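Local atomic coordinates of cupin 2, conserved barrel domain protein (Shewanella frigidimarina NCIMB 400, PDB entry 3D82), a protein that is of unknown function but binds a nickel ion inside a small cupin barrel and is probably a metal-dependent cupin. Residues Phe9-Phe13 with Lys34-Val38; Glu41-His47 with Gly83-Met89; Glu52-Glu58 with Cys94-Glu100. All coordinates share one frame; numbering follows the deposited sequence.

Contact 1: residues Phe9-Phe13 with Lys34-Val38; sequences FNDKF and KLVKV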
loop_
_atom_site.group_PDB
_atom_site.type_symbol
_atom_site.label_atom_id
_atom_site.label_comp_id
_atom_site.label_asym_id
_atom_site.label_seq_id
_atom_site.Cartn_x
_atom_site.Cartn_y
_atom_site.Cartn_z
ATOM N N PHE D 9 9.407 -4.441 2.960
ATOM C CA PHE D 9 8.912 -3.717 4.142
ATOM C C PHE D 9 9.645 -4.096 5.425
ATOM O O PHE D 9 10.037 -3.198 6.155
ATOM C CB PHE D 9 7.405 -3.852 4.317
ATOM C CG PHE D 9 6.613 -3.430 3.109
ATOM C CD1 PHE D 9 6.775 -2.150 2.573
ATOM C CD2 PHE D 9 5.690 -4.290 2.526
ATOM C CE1 PHE D 9 6.038 -1.736 1.449
ATOM C CE2 PHE D 9 4.935 -3.875 1.402
ATOM C CZ PHE D 9 5.123 -2.586 0.880
ATOM N N ASN D 10 9.872 -5.397 5.665
ATOM C CA ASN D 10 10.613 -5.850 6.860
ATOM C C ASN D 10 12.024 -5.256 6.902
ATOM O O ASN D 10 12.475 -4.827 7.978
ATOM C CB ASN D 10 10.711 -7.383 6.926
ATOM C CG ASN D 10 11.310 -7.890 8.252
ATOM O OD1 ASN D 10 10.777 -7.618 9.320
ATOM N ND2 ASN D 10 12.403 -8.635 8.173
ATOM N N ASP D 11 12.714 -5.250 5.749
ATOM C CA ASP D 11 14.076 -4.735 5.689
ATOM C C ASP D 11 14.100 -3.231 6.062
ATOM O O ASP D 11 14.961 -2.801 6.836
ATOM C CB ASP D 11 14.704 -5.037 4.318
ATOM C CG ASP D 11 14.818 -6.561 4.016
ATOM O OD1 ASP D 11 14.591 -7.423 4.910
ATOM O OD2 ASP D 11 15.135 -6.892 2.852
ATOM N N LYS D 12 13.127 -2.471 5.557
ATOM C CA LYS D 12 13.024 -1.032 5.866
ATOM C C LYS D 12 12.643 -0.778 7.317
ATOM O O LYS D 12 13.234 0.095 7.946
ATOM C CB LYS D 12 12.075 -0.319 4.894
ATOM C CG LYS D 12 12.499 -0.417 3.420
ATOM C CD LYS D 12 13.833 0.214 3.178
ATOM C CE LYS D 12 14.151 0.297 1.728
ATOM N NZ LYS D 12 15.570 0.768 1.546
ATOM N N PHE D 13 11.691 -1.552 7.852
ATOM C CA PHE D 13 11.330 -1.443 9.281
ATOM C C PHE D 13 12.503 -1.758 10.225
ATOM O O PHE D 13 12.606 -1.152 11.296
ATOM C CB PHE D 13 10.136 -2.334 9.669
ATOM C CG PHE D 13 8.803 -1.766 9.304
ATOM C CD1 PHE D 13 8.345 -0.589 9.914
ATOM C CD2 PHE D 13 7.961 -2.439 8.424
ATOM C CE1 PHE D 13 7.081 -0.051 9.584
ATOM C CE2 PHE D 13 6.702 -1.937 8.095
ATOM C CZ PHE D 13 6.256 -0.740 8.668
ATOM N N LYS D 34 5.360 5.976 3.302
ATOM C CA LYS D 34 6.156 6.215 4.508
ATOM C C LYS D 34 5.887 5.142 5.535
ATOM O O LYS D 34 4.732 4.842 5.811
ATOM C CB LYS D 34 5.785 7.588 5.093
ATOM C CG LYS D 34 6.268 8.760 4.237
ATOM C CD LYS D 34 5.295 9.918 4.131
ATOM C CE LYS D 34 5.238 10.847 5.288
ATOM N NZ LYS D 34 4.186 11.922 4.999
ATOM N N LEU D 35 6.954 4.628 6.137
ATOM C CA LEU D 35 6.858 3.630 7.201
ATOM C C LEU D 35 7.009 4.327 8.527
ATOM O O LEU D 35 7.830 5.238 8.660
ATOM C CB LEU D 35 7.920 2.545 7.054
ATOM C CG LEU D 35 7.827 1.657 5.812
ATOM C CD1 LEU D 35 8.840 0.541 5.976
ATOM C CD2 LEU D 35 6.431 1.089 5.556
ATOM N N VAL D 36 6.221 3.898 9.508
ATOM C CA VAL D 36 6.266 4.472 10.849
ATOM C C VAL D 36 6.106 3.354 11.900
ATOM O O VAL D 36 5.392 2.367 11.666
ATOM C CB VAL D 36 5.114 5.527 11.066
ATOM C CG1 VAL D 36 5.521 6.581 12.089
ATOM C CG2 VAL D 36 4.688 6.234 9.753
ATOM N N LYS D 37 6.802 3.504 13.026
ATOM C CA LYS D 37 6.625 2.663 14.202
ATOM C C LYS D 37 5.911 3.566 15.212
ATOM O O LYS D 37 6.359 4.689 15.450
ATOM C CB LYS D 37 7.963 2.139 14.734
ATOM C CG LYS D 37 8.538 1.049 13.843
ATOM C CD LYS D 37 9.882 0.555 14.313
ATOM C CE LYS D 37 10.369 -0.569 13.414
ATOM N NZ LYS D 37 11.612 -1.232 13.966
ATOM N N VAL D 38 4.774 3.113 15.753
ATOM C CA VAL D 38 3.973 3.921 16.686
ATOM C C VAL D 38 3.617 3.154 17.964
ATOM O O VAL D 38 3.452 1.940 17.937
ATOM C CB VAL D 38 2.700 4.473 15.992
ATOM C CG1 VAL D 38 3.080 5.350 14.794
ATOM C CG2 VAL D 38 1.753 3.353 15.536
#

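Contact 2: residues Glu41-His47 with Gly83-Met89; sequences EFVWHEH and GVEHKPM. With NI (nickel (II) ion), chain L.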
loop_
_atom_site.group_PDB
_atom_site.type_symbol
_atom_site.label_atom_id
_atom_site.label_comp_id
_atom_site.label_asym_id
_atom_site.label_seq_id
_atom_site.Cartn_x
_atom_site.Cartn_y
_atom_site.Cartn_z
ATOM N N GLU D 41 -0.332 7.276 22.269
ATOM C CA GLU D 41 -1.261 8.156 21.554
ATOM C C GLU D 41 -0.588 9.294 20.814
ATOM O O GLU D 41 0.412 9.827 21.275
ATOM C CB GLU D 41 -2.229 8.777 22.556
ATOM C CG GLU D 41 -3.036 7.739 23.339
ATOM C CD GLU D 41 -4.136 8.334 24.190
ATOM O OE1 GLU D 41 -4.591 9.481 23.922
ATOM O OE2 GLU D 41 -4.559 7.620 25.130
ATOM N N PHE D 42 -1.185 9.697 19.692
ATOM C CA PHE D 42 -0.734 10.845 18.915
ATOM C C PHE D 42 -1.555 12.056 19.447
ATOM O O PHE D 42 -1.892 12.098 20.634
ATOM C CB PHE D 42 -0.912 10.556 17.401
ATOM C CG PHE D 42 -0.100 11.482 16.471
ATOM C CD1 PHE D 42 1.281 11.626 16.616
ATOM C CD2 PHE D 42 -0.732 12.168 15.430
ATOM C CE1 PHE D 42 2.027 12.477 15.761
ATOM C CE2 PHE D 42 -0.002 13.025 14.573
ATOM C CZ PHE D 42 1.380 13.170 14.737
ATOM N N VAL D 43 -1.864 13.028 18.588
ATOM C CA VAL D 43 -2.639 14.219 18.913
ATOM C C VAL D 43 -3.771 14.320 17.896
ATOM O O VAL D 43 -3.697 13.735 16.821
ATOM C CB VAL D 43 -1.752 15.515 18.854
ATOM C CG1 VAL D 43 -0.754 15.569 20.048
ATOM C CG2 VAL D 43 -1.016 15.655 17.475
ATOM N N TRP D 44 -4.816 15.055 18.261
ATOM C CA TRP D 44 -5.931 15.332 17.375
ATOM C C TRP D 44 -5.476 16.334 16.324
ATOM O O TRP D 44 -5.013 17.416 16.651
ATOM C CB TRP D 44 -7.111 15.926 18.136
ATOM C CG TRP D 44 -7.759 14.978 19.054
ATOM C CD1 TRP D 44 -7.586 14.892 20.403
ATOM C CD2 TRP D 44 -8.707 13.972 18.702
ATOM N NE1 TRP D 44 -8.365 13.889 20.909
ATOM C CE2 TRP D 44 -9.078 13.318 19.894
ATOM C CE3 TRP D 44 -9.294 13.570 17.493
ATOM C CZ2 TRP D 44 -9.997 12.265 19.915
ATOM C CZ3 TRP D 44 -10.203 12.527 17.511
ATOM C CH2 TRP D 44 -10.548 11.887 18.719
ATOM N N HIS D 45 -5.640 15.969 15.064
ATOM C CA HIS D 45 -5.235 16.819 13.959
ATOM C C HIS D 45 -5.989 16.406 12.713
ATOM O O HIS D 45 -6.674 15.364 12.720
ATOM C CB HIS D 45 -3.740 16.650 13.723
ATOM C CG HIS D 45 -3.380 15.299 13.210
ATOM N ND1 HIS D 45 -3.502 14.157 13.974
ATOM C CD2 HIS D 45 -2.984 14.894 11.984
ATOM C CE1 HIS D 45 -3.171 13.108 13.241
ATOM N NE2 HIS D 45 -2.840 13.530 12.038
ATOM N N GLU D 46 -5.846 17.214 11.662
ATOM C CA GLU D 46 -6.479 16.959 10.354
ATOM C C GLU D 46 -5.545 17.369 9.208
ATOM O O GLU D 46 -4.577 18.093 9.428
ATOM C CB GLU D 46 -7.840 17.684 10.217
ATOM C CG GLU D 46 -7.810 19.192 9.817
ATOM C CD GLU D 46 -9.197 19.779 9.556
ATOM O OE1 GLU D 46 -9.382 20.444 8.509
ATOM O OE2 GLU D 46 -10.115 19.564 10.372
ATOM N N HIS D 47 -5.868 16.891 8.001
ATOM C CA HIS D 47 -5.162 17.242 6.763
ATOM C C HIS D 47 -6.263 17.830 5.916
ATOM O O HIS D 47 -7.092 17.092 5.357
ATOM C CB HIS D 47 -4.484 16.021 6.128
ATOM C CG HIS D 47 -3.590 15.289 7.078
ATOM N ND1 HIS D 47 -2.347 15.756 7.442
ATOM C CD2 HIS D 47 -3.796 14.159 7.797
ATOM C CE1 HIS D 47 -1.813 14.930 8.324
ATOM N NE2 HIS D 47 -2.679 13.964 8.569
ATOM N N GLY D 83 -9.883 16.746 5.879
ATOM C CA GLY D 83 -10.578 17.568 6.833
ATOM C C GLY D 83 -11.166 16.860 8.036
ATOM O O GLY D 83 -11.731 17.526 8.873
ATOM N N VAL D 84 -11.016 15.538 8.148
ATOM C CA VAL D 84 -11.592 14.770 9.242
ATOM C C VAL D 84 -10.520 14.665 10.343
ATOM O O VAL D 84 -9.408 14.190 10.086
ATOM C CB VAL D 84 -12.104 13.383 8.738
ATOM C CG1 VAL D 84 -12.566 12.496 9.899
ATOM C CG2 VAL D 84 -13.227 13.595 7.711
ATOM N N GLU D 85 -10.834 15.215 11.524
ATOM C CA GLU D 85 -9.965 15.101 12.703
ATOM C C GLU D 85 -9.838 13.672 13.172
ATOM O O GLU D 85 -10.838 12.961 13.284
ATOM C CB GLU D 85 -10.473 15.894 13.905
ATOM C CG GLU D 85 -10.029 17.294 13.975
ATOM C CD GLU D 85 -10.324 17.880 15.338
ATOM O OE1 GLU D 85 -11.510 18.045 15.670
ATOM O OE2 GLU D 85 -9.356 18.170 16.071
ATOM N N HIS D 86 -8.620 13.297 13.532
ATOM C CA HIS D 86 -8.333 11.948 13.981
ATOM C C HIS D 86 -7.103 11.899 14.880
ATOM O O HIS D 86 -6.260 12.803 14.847
ATOM C CB HIS D 86 -8.150 11.046 12.762
ATOM C CG HIS D 86 -7.085 11.516 11.831
ATOM N ND1 HIS D 86 -7.262 12.592 10.984
ATOM C CD2 HIS D 86 -5.832 11.063 11.609
ATOM C CE1 HIS D 86 -6.152 12.794 10.298
ATOM N NE2 HIS D 86 -5.275 11.872 10.650
ATOM N N LYS D 87 -7.017 10.837 15.677
ATOM C CA LYS D 87 -5.900 10.627 16.615
ATOM C C LYS D 87 -5.514 9.131 16.613
ATOM O O LYS D 87 -6.207 8.312 17.238
ATOM C CB LYS D 87 -6.282 11.100 18.010
ATOM C CG LYS D 87 -5.159 11.025 19.019
ATOM C CD LYS D 87 -5.565 11.583 20.382
ATOM C CE LYS D 87 -6.523 10.662 21.121
ATOM N NZ LYS D 87 -6.747 11.145 22.528
ATOM N N PRO D 88 -4.463 8.764 15.855
ATOM C CA PRO D 88 -3.999 7.384 15.911
ATOM C C PRO D 88 -3.420 7.039 17.282
ATOM O O PRO D 88 -2.855 7.901 17.948
ATOM C CB PRO D 88 -2.918 7.315 14.831
ATOM C CG PRO D 88 -3.177 8.471 13.956
ATOM C CD PRO D 88 -3.710 9.532 14.851
HETATM N N MSE D 89 -3.611 5.787 17.688
HETATM C CA MSE D 89 -3.148 5.262 18.980
HETATM C C MSE D 89 -2.799 3.782 18.837
HETATM O O MSE D 89 -3.432 3.083 18.043
HETATM C CB MSE D 89 -4.253 5.340 20.030
HETATM C CG MSE D 89 -4.928 6.670 20.177
HETATM SE SE MSE D 89 -6.440 6.476 21.330
HETATM C CE MSE D 89 -7.631 5.393 20.189
HETATM NI NI NI L . -2.952 12.197 10.125
HETATM O O HOH W 1 -7.695 14.724 7.877
#

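Contact 3: residues Glu52-Glu58 with Cys94-Glu100; sequences EVFIVME and CKIMIIE. With NI (nickel (II) ion), chain L.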
loop_
_atom_site.group_PDB
_atom_site.type_symbol
_atom_site.label_atom_id
_atom_site.label_comp_id
_atom_site.label_asym_id
_atom_site.label_seq_id
_atom_site.Cartn_x
_atom_site.Cartn_y
_atom_site.Cartn_z
ATOM N N GLU D 52 -5.764 10.623 3.555
ATOM C CA GLU D 52 -4.562 9.990 4.096
ATOM C C GLU D 52 -4.862 8.508 4.312
ATOM O O GLU D 52 -5.869 8.167 4.938
ATOM C CB GLU D 52 -4.172 10.651 5.421
ATOM C CG GLU D 52 -2.885 10.124 6.041
ATOM C CD GLU D 52 -2.571 10.813 7.349
ATOM O OE1 GLU D 52 -3.392 10.699 8.270
ATOM O OE2 GLU D 52 -1.509 11.461 7.486
ATOM N N VAL D 53 -3.982 7.647 3.809
ATOM C CA VAL D 53 -4.129 6.205 3.930
ATOM C C VAL D 53 -3.232 5.641 5.023
ATOM O O VAL D 53 -2.080 6.015 5.120
ATOM C CB VAL D 53 -3.853 5.503 2.570
ATOM C CG1 VAL D 53 -3.773 3.949 2.727
ATOM C CG2 VAL D 53 -4.954 5.889 1.557
ATOM N N PHE D 54 -3.803 4.765 5.852
ATOM C CA PHE D 54 -3.083 3.985 6.849
ATOM C C PHE D 54 -3.214 2.513 6.469
ATOM O O PHE D 54 -4.322 2.036 6.207
ATOM C CB PHE D 54 -3.691 4.135 8.242
ATOM C CG PHE D 54 -3.372 5.423 8.902
ATOM C CD1 PHE D 54 -4.085 6.567 8.570
ATOM C CD2 PHE D 54 -2.386 5.496 9.893
ATOM C CE1 PHE D 54 -3.801 7.768 9.186
ATOM C CE2 PHE D 54 -2.092 6.703 10.507
ATOM C CZ PHE D 54 -2.798 7.841 10.162
ATOM N N ILE D 55 -2.087 1.815 6.434
ATOM C CA ILE D 55 -2.051 0.374 6.214
ATOM C C ILE D 55 -1.268 -0.163 7.407
ATOM O O ILE D 55 -0.148 0.294 7.667
ATOM C CB ILE D 55 -1.353 -0.009 4.905
ATOM C CG1 ILE D 55 -2.029 0.671 3.697
ATOM C CG2 ILE D 55 -1.345 -1.537 4.713
ATOM C CD1 ILE D 55 -1.362 0.386 2.340
ATOM N N VAL D 56 -1.874 -1.084 8.154
ATOM C CA VAL D 56 -1.189 -1.734 9.275
ATOM C C VAL D 56 -0.467 -2.971 8.731
ATOM O O VAL D 56 -1.074 -3.804 8.050
ATOM C CB VAL D 56 -2.148 -2.080 10.405
ATOM C CG1 VAL D 56 -1.397 -2.811 11.557
ATOM C CG2 VAL D 56 -2.828 -0.794 10.889
HETATM N N MSE D 57 0.825 -3.062 9.038
HETATM C CA MSE D 57 1.738 -4.122 8.572
HETATM C C MSE D 57 1.943 -5.166 9.668
HETATM O O MSE D 57 2.056 -6.348 9.375
HETATM C CB MSE D 57 3.099 -3.526 8.204
HETATM C CG MSE D 57 3.030 -2.205 7.391
HETATM SE SE MSE D 57 2.215 -2.434 5.725
HETATM C CE MSE D 57 3.749 -3.138 4.938
ATOM N N GLU D 58 2.029 -4.706 10.919
ATOM C CA GLU D 58 2.182 -5.556 12.086
ATOM C C GLU D 58 1.608 -4.843 13.316
ATOM O O GLU D 58 1.784 -3.621 13.482
ATOM C CB GLU D 58 3.654 -5.887 12.305
ATOM C CG GLU D 58 3.914 -6.951 13.400
ATOM C CD GLU D 58 5.380 -7.333 13.550
ATOM O OE1 GLU D 58 6.199 -7.071 12.644
ATOM O OE2 GLU D 58 5.716 -7.922 14.587
ATOM N N CYS D 94 3.301 -0.712 16.986
ATOM C CA CYS D 94 2.573 -1.026 15.766
ATOM C C CYS D 94 3.361 -0.514 14.560
ATOM O O CYS D 94 3.865 0.606 14.590
ATOM C CB CYS D 94 1.203 -0.394 15.848
ATOM S SG CYS D 94 0.163 -0.779 14.465
ATOM N N LYS D 95 3.471 -1.339 13.518
ATOM C CA LYS D 95 4.204 -1.006 12.301
ATOM C C LYS D 95 3.186 -0.649 11.245
ATOM O O LYS D 95 2.335 -1.487 10.888
ATOM C CB LYS D 95 5.075 -2.185 11.845
ATOM C CG LYS D 95 6.221 -2.481 12.805
ATOM C CD LYS D 95 7.041 -3.704 12.386
ATOM C CE LYS D 95 7.969 -4.150 13.520
ATOM N NZ LYS D 95 8.699 -5.391 13.180
ATOM N N ILE D 96 3.265 0.597 10.756
ATOM C CA ILE D 96 2.332 1.118 9.765
ATOM C C ILE D 96 3.002 1.722 8.553
ATOM O O ILE D 96 4.200 2.031 8.564
ATOM C CB ILE D 96 1.366 2.174 10.381
ATOM C CG1 ILE D 96 2.097 3.467 10.815
ATOM C CG2 ILE D 96 0.638 1.560 11.566
ATOM C CD1 ILE D 96 1.176 4.621 11.252
HETATM N N MSE D 97 2.189 1.858 7.509
HETATM C CA MSE D 97 2.560 2.529 6.295
HETATM C C MSE D 97 1.502 3.599 6.028
HETATM O O MSE D 97 0.307 3.329 6.128
HETATM C CB MSE D 97 2.690 1.581 5.089
HETATM C CG MSE D 97 3.175 2.332 3.851
HETATM SE SE MSE D 97 3.961 1.243 2.499
HETATM C CE MSE D 97 2.352 0.450 1.890
ATOM N N ILE D 98 1.969 4.809 5.745
ATOM C CA ILE D 98 1.120 5.954 5.405
ATOM C C ILE D 98 1.428 6.355 3.973
ATOM O O ILE D 98 2.595 6.361 3.573
ATOM C CB ILE D 98 1.360 7.162 6.321
ATOM C CG1 ILE D 98 0.937 6.861 7.752
ATOM C CG2 ILE D 98 0.568 8.390 5.859
ATOM C CD1 ILE D 98 1.514 7.933 8.747
ATOM N N ILE D 99 0.373 6.661 3.211
ATOM C CA ILE D 99 0.497 7.095 1.831
ATOM C C ILE D 99 -0.277 8.397 1.710
ATOM O O ILE D 99 -1.456 8.472 2.101
ATOM C CB ILE D 99 -0.038 6.057 0.813
ATOM C CG1 ILE D 99 0.528 4.648 1.083
ATOM C CG2 ILE D 99 0.311 6.510 -0.632
ATOM C CD1 ILE D 99 -0.116 3.550 0.231
ATOM N N GLU D 100 0.391 9.418 1.198
ATOM C CA GLU D 100 -0.195 10.742 1.028
ATOM C C GLU D 100 0.712 11.611 0.148
ATOM O O GLU D 100 1.898 11.276 -0.017
ATOM C CB GLU D 100 -0.396 11.406 2.412
ATOM C CG GLU D 100 0.912 11.652 3.216
ATOM C CD GLU D 100 0.625 12.071 4.668
ATOM O OE1 GLU D 100 -0.558 12.350 5.005
ATOM O OE2 GLU D 100 1.583 12.123 5.462
HETATM NI NI NI L . -2.952 12.197 10.125
#

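Contact 1: residues Phe9-Phe13 with Lys34-Val38
On the outer side of the cupin barrel, the short N-terminal helix 9-14 packs against strand 31-39 through Phe13 and Leu35; the axes of residues 9-13 and 34-38 cross at -58° and come within 9.6 Å. Leu35 sets one methyl squarely over the phenyl ring: CD1 lies 3.8 Å from the Phe13 ring centroid and almost on the ring normal, a CH-pi contact. The other methyl, Leu35 CD2, reaches the far end of the same ring, 3.6 Å from Phe13 CZ, and comes within loose contact of Phe9. Lys12 enters with its CB alone, 3.5 Å from Leu35 CD1, before its chain turns away. Phe13 CG stands beside the backbone N (chi1 -80°), which carries the ring across Leu35 at about a right angle and brings the ring edge to the backbone, CE1 3.6 Å from Val36 O. Met57 and Lys95 also touch the Phe13 ring, while Phe9 packs on Met77 of the second subunit, so the helix lies close to the dimer interface. Toward the C-terminal end of residues 34-38 the extended chain of Lys37 reaches the helix. Its ammonium group is shared with Phe16, whose carbonyl O it also binds and whose ring it meets in a cation-pi contact; toward the helix, Lys37 NZ donates to Phe13 O at 2.9 Å, from above the carbonyl plane.

Contact 2: residues Glu41-His47 with Gly83-Met89
Three histidines of the cupin metal site, His45 and His47 from one segment and His86 from the other, turn their NE2 atoms to one nickel ion in the tightly packed part of the contact. The metal lies 2.3 Å from His45 NE2, and Glu52 completes the protein ligands. The His45 and His86 rings meet obliquely, planes 54° apart, and both have CG in the crowded position between backbone N and carbonyl carbon (chi1 68° and 57°), folding the rings back to the metal. Each ring is fixed by a second bond: His45 ND1 donates to Val43 O at 2.9 Å and His86 ND1 to Val84 O at 2.8 Å, both acceptors near the ring plane. The backbones pair antiparallel here, His86 N donating to His45 O at 3.0 Å, and a water bridges His47 N to Val84 O. Equally close, the Lys87 chain runs over the Trp44 indole, CD 3.8 Å from the five-membered ring centroid. The exposed ends are looser: Lys87 NZ makes a salt bridge to Glu41 OE1 at 3.1 Å, on the syn side but tilted well out of the carboxylate plane, and beside exposed Glu46 the firm bond is Gly83 N to His47 O, 2.9 Å. Because each ND1-H is engaged by a carbonyl, NE2 is the nitrogen left to bind nickel; the Val43 and Val84 carbonyls form a second shell that probably makes both rings better electron donors.

Contact 3: residues Glu52-Glu58 with Cys94-Glu100
Ile55 CD1 touches the selenomethionine methyl Met97 CE at 3.7 Å and Ile99 CD1 close by, on the face that meets the second subunit through Val53, Ile55, Met97 and Ile99. On the other face, turned into the barrel, the Phe54 ring has Ile98 CG1 over one side, toward the rim, and Ile96 CD1 3.9 Å from Phe54 CD2 at its edge. Strands 52-56 and 93-101 are antiparallel neighbours of a cupin barrel sheet, their bonds including Ile55 N to Met97 O at 2.8 Å. A classic beta bulge interrupts the ladder, Met57 and Glu58 both facing Lys95: Met57 N and Glu58 N donate to Lys95 O, at 2.9 and 3.2 Å. From the bulge the extended Lys95 chain runs alongside Glu58, and Lys95 NZ makes a salt bridge to Glu58 OE1 at 3.1 Å, from above the carboxylate plane. With an alanine in its place, the Glu58 carboxylate would probably lose this charge partner and the flank of its chain its cover. At the opposite edge Glu52, with CG anti to the backbone N (chi1 -177°), extends OE1 to the nickel ion; Glu52 OE2 lies 2.8 Å from Glu100 OE1, two carboxylates close together, while Glu100 OE2 is salt-bridged to Lys34.

Contact 3 lies near the centre of the chain, its centre about 9 Å from that of contact 1 and about 14 Å from that of contact 2; the centres of contacts 1 and 2 are about 20 Å apart, on opposite sides of the chain's centre. The nickel ion joins contacts 2 and 3, since Glu52 of residues 52-58 supplies the fourth protein ligand beside the three histidines, and Pro88 CG packs on Phe54 CZ at 3.9 Å. Contacts 1 and 3 share a sheet: Ile98 N lies 2.8 Å from Lys34 O, a probable hydrogen bond between strands 93-101 and 31-39, while Phe9 and Phe13 cover Met57 on the side of that sheet away from the metal.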